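Local coordinates for putative hemin storage protein (Bordetella bronchiseptica, PDB 6AU1) that cleaves deacetylated poly-beta-1,6-N-acetylglucosamine, the biofilm polysaccharide, through the glycoside hydrolase domain described here, one piece of the longer PgaB (BpsB) protein, at residues D55-T59 and P95-S100; L294-F299 and L327-G333; S202-I206 and E246-S252. All blocks are in the same frame, centred on the assembly; numbering follows the deposited sequence. Where two conformers were deposited one is given.

The three contacts lie in one TIM-barrel-type glycoside hydrolase domain and come one after another along the chain: contact 1 closes before contact 3 opens, and contact 3 before contact 2. Contact 1 joins two loops at the C-terminal ends of the neighbouring parallel strands 43-47 and 89-94. Contact 2, about 28 Å away between centres, lies at the N-terminal ends of strands 297-305 and 332-335, the latter pairing with strand 8-12 and so closing the barrel. Contacts 1 and 2 thus sit at different ends of the barrel. Contact 3, about 20 Å from contact 1 and 23 Å from contact 2 between centres, packs helix 195-223 against the 246-249 turn.

Contact 1: D55-T59 and P95-S100; sequences DGDIT and PVLTFS
I58 and S100 form the tight centre of a contact between two beta-alpha loops of the TIM-barrel-type domain, which leave the C-terminal ends of the adjacent parallel strands 43-47 and 89-94. This is the end at which TIM-barrel enzymes generally carry their active site. The backbone N of S100 donates to I58 O at 2.7 Å, with a fairly straight N-H...O angle of 163° and the donor tilted out of the carbonyl plane. In the buried part I58 lies obliquely across T98. Its CB is 3.4 Å from T98 O, and CG1, which stands beside its own backbone N (chi1 -49°), runs past T98 OG1 and reaches the CG of P95 at 4.3 Å. The D162 carboxylate accepts from the backbone N atoms of V96, L97 and T98, P95 O is bonded to Y145 OH, and F99 turns from the contact onto helix 135-151.

Waters bridge the gaps beside this tight part. One links G56 O to T98 OG1, and a second accepts from I58 N while donating to S100 OG. The solvent side is formed by T59, D57 and S100. T59 is exposed; its CG2 touches S100 CB at 3.8 Å, and a third water donates to the carbonyl oxygens of both residues. The backbone N of D57 is held by D55 OD1 in an Asx turn, the donor lying above the carboxylate plane. D57 starts out away from the 95-100 loop, but with CG anti to the backbone N (chi1 174°) its carboxylate swings back to meet S100: OG donates to D57 OD1 in a short bond of 2.5 Å, approaching nearly in line with the C-O bond of that oxygen.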
loop_
_atom_site.group_PDB
_atom_site.type_symbol
_atom_site.label_atom_id
_atom_site.label_comp_id
_atom_site.label_asym_id
_atom_site.label_seq_id
_atom_site.Cartn_x
_atom_site.Cartn_y
_atom_site.Cartn_z
ATOM N N ASP A 55 14.485 0.463 -0.769
ATOM C CA ASP A 55 14.684 -0.901 -0.287
ATOM C C ASP A 55 13.622 -1.329 0.728
ATOM O O ASP A 55 13.586 -2.497 1.150
ATOM C CB ASP A 55 16.098 -1.061 0.320
ATOM C CG ASP A 55 16.431 -0.016 1.413
ATOM O OD1 ASP A 55 15.536 0.745 1.864
ATOM O OD2 ASP A 55 17.626 0.035 1.834
ATOM N N GLY A 56 12.754 -0.395 1.111
ATOM C CA GLY A 56 11.695 -0.677 2.065
ATOM C C GLY A 56 12.115 -0.733 3.526
ATOM O O GLY A 56 11.346 -1.158 4.389
ATOM N N ASP A 57 13.344 -0.310 3.800
ATOM C CA ASP A 57 13.853 -0.225 5.159
ATOM C C ASP A 57 13.506 1.164 5.681
ATOM O O ASP A 57 14.198 2.143 5.378
ATOM C CB ASP A 57 15.360 -0.494 5.156
ATOM C CG ASP A 57 16.031 -0.299 6.519
ATOM O OD1 ASP A 57 15.377 -0.316 7.579
ATOM O OD2 ASP A 57 17.264 -0.162 6.507
ATOM N N ILE A 58 12.422 1.243 6.442
ATOM C CA ILE A 58 11.829 2.546 6.772
ATOM C C ILE A 58 12.317 2.985 8.151
ATOM O O ILE A 58 11.782 2.561 9.177
ATOM C CB ILE A 58 10.273 2.506 6.743
ATOM C CG1 ILE A 58 9.734 1.844 5.464
ATOM C CG2 ILE A 58 9.678 3.937 6.931
ATOM C CD1 ILE A 58 10.356 2.349 4.154
ATOM N N THR A 59 13.339 3.831 8.168
ATOM C CA THR A 59 13.884 4.335 9.428
ATOM C C THR A 59 13.322 5.708 9.803
ATOM O O THR A 59 13.484 6.147 10.938
ATOM C CB THR A 59 15.415 4.457 9.377
ATOM O OG1 THR A 59 15.789 5.256 8.243
ATOM C CG2 THR A 59 16.081 3.066 9.275
ATOM N N PRO A 95 3.176 2.187 5.917
ATOM C CA PRO A 95 3.400 0.742 6.064
ATOM C C PRO A 95 2.499 0.151 7.132
ATOM O O PRO A 95 2.066 0.844 8.047
ATOM C CB PRO A 95 4.868 0.650 6.501
ATOM C CG PRO A 95 5.490 1.957 6.077
ATOM C CD PRO A 95 4.377 2.964 6.261
ATOM N N VAL A 96 2.230 -1.139 7.014
ATOM C CA VAL A 96 1.511 -1.858 8.040
ATOM C C VAL A 96 2.496 -2.410 9.075
ATOM O O VAL A 96 2.206 -2.432 10.277
ATOM C CB VAL A 96 0.689 -3.004 7.425
ATOM C CG1 VAL A 96 -0.104 -3.747 8.515
ATOM C CG2 VAL A 96 -0.260 -2.457 6.336
ATOM N N LEU A 97 3.648 -2.879 8.593
ATOM C CA LEU A 97 4.612 -3.616 9.420
ATOM C C LEU A 97 6.035 -3.065 9.401
ATOM O O LEU A 97 6.755 -3.182 10.403
ATOM C CB LEU A 97 4.686 -5.081 8.970
ATOM C CG LEU A 97 3.393 -5.887 8.943
ATOM C CD1 LEU A 97 3.745 -7.291 8.465
ATOM C CD2 LEU A 97 2.737 -5.906 10.322
ATOM N N THR A 98 6.467 -2.501 8.269
ATOM C CA THR A 98 7.886 -2.133 8.128
ATOM C C THR A 98 8.209 -0.780 8.766
ATOM O O THR A 98 8.070 0.268 8.131
ATOM C CB THR A 98 8.348 -2.084 6.651
ATOM O OG1 THR A 98 7.577 -1.116 5.919
ATOM C CG2 THR A 98 8.229 -3.455 5.988
ATOM N N PHE A 99 8.616 -0.834 10.028
ATOM C CA PHE A 99 9.138 0.323 10.744
ATOM C C PHE A 99 10.427 -0.091 11.407
ATOM O O PHE A 99 10.415 -0.934 12.304
ATOM C CB PHE A 99 8.130 0.828 11.777
ATOM C CG PHE A 99 6.826 1.240 11.177
ATOM C CD1 PHE A 99 6.662 2.527 10.666
ATOM C CD2 PHE A 99 5.770 0.337 11.093
ATOM C CE1 PHE A 99 5.449 2.910 10.087
ATOM C CE2 PHE A 99 4.560 0.710 10.522
ATOM C CZ PHE A 99 4.399 2.004 10.018
ATOM N N SER A 100 11.537 0.483 10.956
ATOM C CA SER A 100 12.848 0.130 11.495
ATOM C C SER A 100 13.177 1.039 12.675
ATOM O O SER A 100 13.942 1.995 12.558
ATOM C CB SER A 100 13.916 0.218 10.403
ATOM O OG SER A 100 13.677 -0.778 9.407
HETATM O O HOH W 1 8.723 -1.192 3.480
HETATM O O HOH W 2 11.308 -0.894 7.945
HETATM O O HOH W 3 14.523 4.638 13.092
#

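Contact 2: L294-F299 and L327-G333; sequences LDRTIF and LGAINYG
F299 and Y332 pair as neighbours in two parallel strands, and backbone hydrogen bonds set their register. F299 N donates to N331 O at 3.0 Å in an almost straight bond (172°), and G333 N returns to F299 O at 3.2 Å, less straight and from above the carbonyl plane. Between them, CA-H...O contacts run from I298 CA to N331 O and from Y332 CA to F299 O.

Side-chain polarity enters through N331. Its ND2 donates to L294 O at 3.2 Å; the acceptor lies within a few degrees of the amide plane and the donor in the carbonyl plane, although the angle at the hydrogen is only 136°. The amide is held at both ends, by L294 O at ND2 and by E7 N at OD1, which fixes its flip. Water adds to this: one molecule bridges L294 O, T297 O and N331 N, and another joins G328 O to I330 N, with a weak bond across to L294 O.

Van der Waals contacts fill in around these bonds. The apolar ones bring A329 CB obliquely against the F299 ring, 3.5 Å from CE1, and L294 CD2 near A329 CB. N331 O sits at the ring's edge, and L294 CD1 lies against G328 O. I298 crosses N331 at about a right angle, CG1 being 4.0 Å from N331 CB, and its CG2 lies over Y332 CA.

The two parallel strands are joined by a beta-alpha-beta crossover of the TIM-barrel type through helix 314-326, which ends in a Schellman motif at G328 and leads into strand 332-335. F299 and Y332 both pack on L324 of that helix, F299 also reaches V285 and V288 of helix 277-290, and strands 262-266 and 8-12 flank the pair.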
loop_
_atom_site.group_PDB
_atom_site.type_symbol
_atom_site.label_atom_id
_atom_site.label_comp_id
_atom_site.label_asym_id
_atom_site.label_seq_id
_atom_site.Cartn_x
_atom_site.Cartn_y
_atom_site.Cartn_z
ATOM N N LEU A 294 -15.584 -5.166 -9.243
ATOM C CA LEU A 294 -15.244 -3.985 -10.046
ATOM C C LEU A 294 -15.674 -2.681 -9.374
ATOM O O LEU A 294 -15.039 -1.649 -9.564
ATOM C CB LEU A 294 -15.863 -4.079 -11.438
ATOM C CG LEU A 294 -15.350 -5.206 -12.337
ATOM C CD1 LEU A 294 -16.079 -5.170 -13.674
ATOM C CD2 LEU A 294 -13.844 -5.097 -12.546
ATOM N N ASP A 295 -16.735 -2.731 -8.575
ATOM C CA ASP A 295 -17.246 -1.512 -7.959
ATOM C C ASP A 295 -16.299 -0.938 -6.904
ATOM O O ASP A 295 -16.271 0.277 -6.692
ATOM C CB ASP A 295 -18.626 -1.758 -7.346
ATOM C CG ASP A 295 -19.723 -1.800 -8.390
ATOM O OD1 ASP A 295 -19.510 -1.266 -9.499
ATOM O OD2 ASP A 295 -20.801 -2.362 -8.102
ATOM N N ARG A 296 -15.501 -1.781 -6.260
ATOM C CA ARG A 296 -14.604 -1.250 -5.234
ATOM C C ARG A 296 -13.137 -1.594 -5.448
ATOM O O ARG A 296 -12.300 -1.305 -4.598
ATOM C CB ARG A 296 -15.068 -1.716 -3.853
ATOM C CG ARG A 296 -16.429 -1.130 -3.490
ATOM C CD ARG A 296 -16.779 -1.310 -2.031
ATOM N NE ARG A 296 -17.159 -2.681 -1.719
ATOM C CZ ARG A 296 -16.372 -3.548 -1.098
ATOM N NH1 ARG A 296 -15.156 -3.186 -0.715
ATOM N NH2 ARG A 296 -16.807 -4.777 -0.853
ATOM N N THR A 297 -12.814 -2.176 -6.594
ATOM C CA THR A 297 -11.406 -2.402 -6.923
ATOM C C THR A 297 -10.883 -1.255 -7.768
ATOM O O THR A 297 -11.449 -0.927 -8.807
ATOM C CB THR A 297 -11.200 -3.734 -7.663
ATOM O OG1 THR A 297 -11.671 -4.794 -6.832
ATOM C CG2 THR A 297 -9.715 -3.966 -7.978
ATOM N N ILE A 298 -9.811 -0.636 -7.294
ATOM C CA ILE A 298 -9.120 0.398 -8.040
ATOM C C ILE A 298 -7.936 -0.239 -8.744
ATOM O O ILE A 298 -7.064 -0.821 -8.099
ATOM C CB ILE A 298 -8.659 1.530 -7.120
ATOM C CG1 ILE A 298 -9.873 2.144 -6.422
ATOM C CG2 ILE A 298 -7.872 2.585 -7.894
ATOM C CD1 ILE A 298 -9.524 3.151 -5.351
ATOM N N PHE A 299 -7.931 -0.172 -10.070
ATOM C CA PHE A 299 -6.827 -0.728 -10.833
ATOM C C PHE A 299 -5.719 0.310 -10.875
ATOM O O PHE A 299 -5.784 1.279 -11.631
ATOM C CB PHE A 299 -7.283 -1.138 -12.238
ATOM C CG PHE A 299 -8.246 -2.293 -12.232
ATOM C CD1 PHE A 299 -9.599 -2.082 -11.979
ATOM C CD2 PHE A 299 -7.800 -3.583 -12.450
ATOM C CE1 PHE A 299 -10.481 -3.145 -11.945
ATOM C CE2 PHE A 299 -8.684 -4.662 -12.437
ATOM C CZ PHE A 299 -10.023 -4.444 -12.180
ATOM N N LEU A 327 -13.740 -2.371 -20.526
ATOM C CA LEU A 327 -14.056 -3.626 -19.850
ATOM C C LEU A 327 -14.934 -3.420 -18.616
ATOM O O LEU A 327 -15.230 -4.372 -17.896
ATOM C CB LEU A 327 -12.768 -4.344 -19.444
ATOM C CG LEU A 327 -11.851 -4.779 -20.589
ATOM C CD1 LEU A 327 -10.483 -5.183 -20.050
ATOM C CD2 LEU A 327 -12.479 -5.914 -21.400
ATOM N N GLY A 328 -15.327 -2.178 -18.358
ATOM C CA GLY A 328 -16.191 -1.882 -17.231
ATOM C C GLY A 328 -15.474 -1.704 -15.908
ATOM O O GLY A 328 -16.106 -1.694 -14.851
ATOM N N ALA A 329 -14.152 -1.568 -15.960
ATOM C CA ALA A 329 -13.363 -1.285 -14.775
ATOM C C ALA A 329 -13.177 0.215 -14.649
ATOM O O ALA A 329 -12.201 0.769 -15.155
ATOM C CB ALA A 329 -12.016 -1.990 -14.841
ATOM N N ILE A 330 -14.111 0.875 -13.974
ATOM C CA ILE A 330 -14.150 2.334 -14.015
ATOM C C ILE A 330 -13.367 3.028 -12.901
ATOM O O ILE A 330 -13.230 4.252 -12.927
ATOM C CB ILE A 330 -15.607 2.839 -13.986
ATOM C CG1 ILE A 330 -16.341 2.309 -12.753
ATOM C CG2 ILE A 330 -16.338 2.401 -15.253
ATOM C CD1 ILE A 330 -16.343 3.243 -11.560
ATOM N N ASN A 331 -12.863 2.268 -11.928
ATOM C CA ASN A 331 -12.008 2.844 -10.898
ATOM C C ASN A 331 -10.551 2.507 -11.172
ATOM O O ASN A 331 -10.210 1.337 -11.319
ATOM C CB ASN A 331 -12.395 2.339 -9.506
ATOM C CG ASN A 331 -13.853 2.557 -9.191
ATOM O OD1 ASN A 331 -14.274 3.675 -8.888
ATOM N ND2 ASN A 331 -14.641 1.484 -9.246
ATOM N N TYR A 332 -9.700 3.526 -11.258
ATOM C CA TYR A 332 -8.299 3.296 -11.588
ATOM C C TYR A 332 -7.478 4.513 -11.222
ATOM O O TYR A 332 -8.010 5.507 -10.735
ATOM C CB TYR A 332 -8.117 2.936 -13.078
ATOM C CG TYR A 332 -8.800 3.875 -14.049
ATOM C CD1 TYR A 332 -8.241 5.108 -14.364
ATOM C CD2 TYR A 332 -9.998 3.518 -14.658
ATOM C CE1 TYR A 332 -8.874 5.972 -15.251
ATOM C CE2 TYR A 332 -10.635 4.375 -15.553
ATOM C CZ TYR A 332 -10.059 5.601 -15.836
ATOM O OH TYR A 332 -10.678 6.453 -16.711
ATOM N N GLY A 333 -6.179 4.421 -11.444
ATOM C CA GLY A 333 -5.285 5.509 -11.091
ATOM C C GLY A 333 -3.872 5.137 -11.464
ATOM O O GLY A 333 -3.653 4.140 -12.163
HETATM O O HOH W 4 -12.949 -0.807 -11.230
HETATM O O HOH W 5 -16.079 -0.788 -12.375
#

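Contact 3: S202-I206 and E246-S252; sequences SKGKI and EAWYGQS
K203 and E246 make the charged link between helix 195-223 and the short helical turn 246-249. K203 NZ lies 2.9 Å from E246 OE1, in a hydrogen-bonded salt bridge that uses the syn lone pair of that oxygen. The lysine chain bends at chi2 (-62°) and then runs out straight, which carries its ammonium obliquely across the extended glutamate. OE2 takes a weak bond from S252 OG, so both carboxylate oxygens have partners.

Van der Waals contact is concentrated at I206, which crosses E246 at about a right angle. I206 CG1 presses on the backbone of G250, 3.5 Å from G250 C. I206 CD1 touches both E246, at OE1 and CB, and S252, 3.9 Å from S252 CB. G250 has positive phi, where the chain leaves the helical turn, and its CA comes within 4.8 Å of the CA of I206. In the TIM-barrel-type domain, helix 195-223 precedes strand 230-235, and the 246-252 segment lies in the connection from that strand toward strand 262-266; S252 itself is the N-cap of helix 253-259.

Water-mediated bonds complete the interface. S202, with OG anti to its own N (chi1 174°), stands over A247, its OG 3.3 Å from A247 CA. That hydroxyl donates to one water, which in turn donates to S202 O and E246 O, and it accepts from another that also donates to E246 OE1. At one margin K205 NZ, hydrogen-bonded to E169 O and in a cation-pi contact with W201, reaches A247 O through a water; near G250 another water donates to I206 O and G250 O.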
loop_
_atom_site.group_PDB
_atom_site.type_symbol
_atom_site.label_atom_id
_atom_site.label_comp_id
_atom_site.label_asym_id
_atom_site.label_seq_id
_atom_site.Cartn_x
_atom_site.Cartn_y
_atom_site.Cartn_z
ATOM N N SER A 202 -3.057 -20.526 5.918
ATOM C CA SER A 202 -3.023 -19.439 4.940
ATOM C C SER A 202 -4.177 -18.460 5.160
ATOM O O SER A 202 -3.957 -17.251 5.258
ATOM C CB SER A 202 -3.069 -19.986 3.512
ATOM O OG SER A 202 -3.181 -18.928 2.569
ATOM N N LYS A 203 -5.397 -18.981 5.258
ATOM C CA LYS A 203 -6.574 -18.130 5.454
ATOM C C LYS A 203 -6.516 -17.400 6.791
ATOM O O LYS A 203 -6.916 -16.237 6.890
ATOM C CB LYS A 203 -7.855 -18.955 5.356
ATOM C CG LYS A 203 -8.209 -19.342 3.929
ATOM C CD LYS A 203 -8.464 -18.092 3.089
ATOM C CE LYS A 203 -8.941 -18.439 1.687
ATOM N NZ LYS A 203 -9.287 -17.215 0.904
ATOM N N GLY A 204 -6.004 -18.080 7.815
ATOM C CA GLY A 204 -5.859 -17.485 9.131
ATOM C C GLY A 204 -4.922 -16.287 9.128
ATOM O O GLY A 204 -5.209 -15.252 9.748
ATOM N N LYS A 205 -3.795 -16.413 8.434
ATOM C CA LYS A 205 -2.839 -15.304 8.377
ATOM C C LYS A 205 -3.428 -14.128 7.609
ATOM O O LYS A 205 -3.221 -12.967 7.982
ATOM C CB LYS A 205 -1.523 -15.749 7.744
ATOM C CG LYS A 205 -0.694 -16.628 8.677
ATOM C CD LYS A 205 0.644 -16.988 8.048
ATOM C CE LYS A 205 0.453 -18.037 6.950
ATOM N NZ LYS A 205 1.727 -18.185 6.188
ATOM N N ILE A 206 -4.147 -14.426 6.531
ATOM C CA ILE A 206 -4.802 -13.373 5.750
ATOM C C ILE A 206 -5.750 -12.582 6.638
ATOM O O ILE A 206 -5.713 -11.343 6.648
ATOM C CB ILE A 206 -5.558 -13.953 4.540
ATOM C CG1 ILE A 206 -4.546 -14.431 3.485
ATOM C CG2 ILE A 206 -6.566 -12.931 3.950
ATOM C CD1 ILE A 206 -5.125 -15.445 2.452
ATOM N N GLU A 246 -2.258 -17.135 -2.721
ATOM C CA GLU A 246 -2.626 -16.575 -1.415
ATOM C C GLU A 246 -1.750 -17.140 -0.312
ATOM O O GLU A 246 -1.389 -16.436 0.629
ATOM C CB GLU A 246 -4.090 -16.864 -1.083
ATOM C CG GLU A 246 -5.079 -16.078 -1.930
ATOM C CD GLU A 246 -6.515 -16.395 -1.568
ATOM O OE1 GLU A 246 -6.732 -17.053 -0.527
ATOM O OE2 GLU A 246 -7.421 -15.978 -2.321
ATOM N N ALA A 247 -1.410 -18.421 -0.434
ATOM C CA ALA A 247 -0.609 -19.096 0.579
ATOM C C ALA A 247 0.785 -18.492 0.778
ATOM O O ALA A 247 1.354 -18.639 1.858
ATOM C CB ALA A 247 -0.481 -20.579 0.244
ATOM N N TRP A 248 1.353 -17.829 -0.229
ATOM C CA TRP A 248 2.673 -17.235 0.006
ATOM C C TRP A 248 2.687 -15.720 -0.175
ATOM O O TRP A 248 3.755 -15.107 -0.244
ATOM C CB TRP A 248 3.759 -17.904 -0.862
ATOM C CG TRP A 248 3.530 -17.941 -2.338
ATOM C CD1 TRP A 248 3.894 -16.987 -3.250
ATOM C CD2 TRP A 248 2.912 -18.999 -3.087
ATOM N NE1 TRP A 248 3.530 -17.385 -4.518
ATOM C CE2 TRP A 248 2.928 -18.617 -4.443
ATOM C CE3 TRP A 248 2.342 -20.228 -2.739
ATOM C CZ2 TRP A 248 2.398 -19.422 -5.455
ATOM C CZ3 TRP A 248 1.810 -21.022 -3.743
ATOM C CH2 TRP A 248 1.840 -20.611 -5.085
ATOM N N TYR A 249 1.498 -15.123 -0.209
ATOM C CA TYR A 249 1.360 -13.667 -0.154
ATOM C C TYR A 249 0.710 -13.167 1.135
ATOM O O TYR A 249 1.012 -12.066 1.587
ATOM C CB TYR A 249 0.539 -13.159 -1.345
ATOM C CG TYR A 249 1.335 -12.920 -2.609
ATOM C CD1 TYR A 249 1.641 -13.969 -3.469
ATOM C CD2 TYR A 249 1.761 -11.634 -2.955
ATOM C CE1 TYR A 249 2.357 -13.755 -4.636
ATOM C CE2 TYR A 249 2.471 -11.406 -4.128
ATOM C CZ TYR A 249 2.762 -12.466 -4.963
ATOM O OH TYR A 249 3.475 -12.261 -6.125
ATOM N N GLY A 250 -0.215 -13.933 1.702
ATOM C CA GLY A 250 -0.924 -13.448 2.878
ATOM C C GLY A 250 -1.919 -12.353 2.514
ATOM O O GLY A 250 -2.276 -11.515 3.349
ATOM N N GLN A 251 -2.364 -12.373 1.260
ATOM C CA GLN A 251 -3.368 -11.435 0.750
ATOM C C GLN A 251 -4.387 -12.203 -0.078
ATOM O O GLN A 251 -4.071 -13.260 -0.603
ATOM C CB GLN A 251 -2.728 -10.348 -0.111
ATOM C CG GLN A 251 -1.590 -9.577 0.548
ATOM C CD GLN A 251 -1.077 -8.471 -0.346
ATOM O OE1 GLN A 251 -1.290 -8.490 -1.552
ATOM N NE2 GLN A 251 -0.397 -7.494 0.243
ATOM N N SER A 252 -5.591 -11.653 -0.222
ATOM C CA SER A 252 -6.702 -12.354 -0.873
ATOM C C SER A 252 -7.708 -11.346 -1.407
ATOM O O SER A 252 -8.074 -10.430 -0.693
ATOM C CB SER A 252 -7.398 -13.297 0.115
ATOM O OG SER A 252 -8.690 -13.640 -0.323
HETATM O O HOH W 6 -1.706 -16.543 3.600
HETATM O O HOH W 7 -5.559 -18.938 1.230
HETATM O O HOH W 8 0.736 -19.968 4.213
HETATM O O HOH W 9 -4.180 -9.967 4.634
#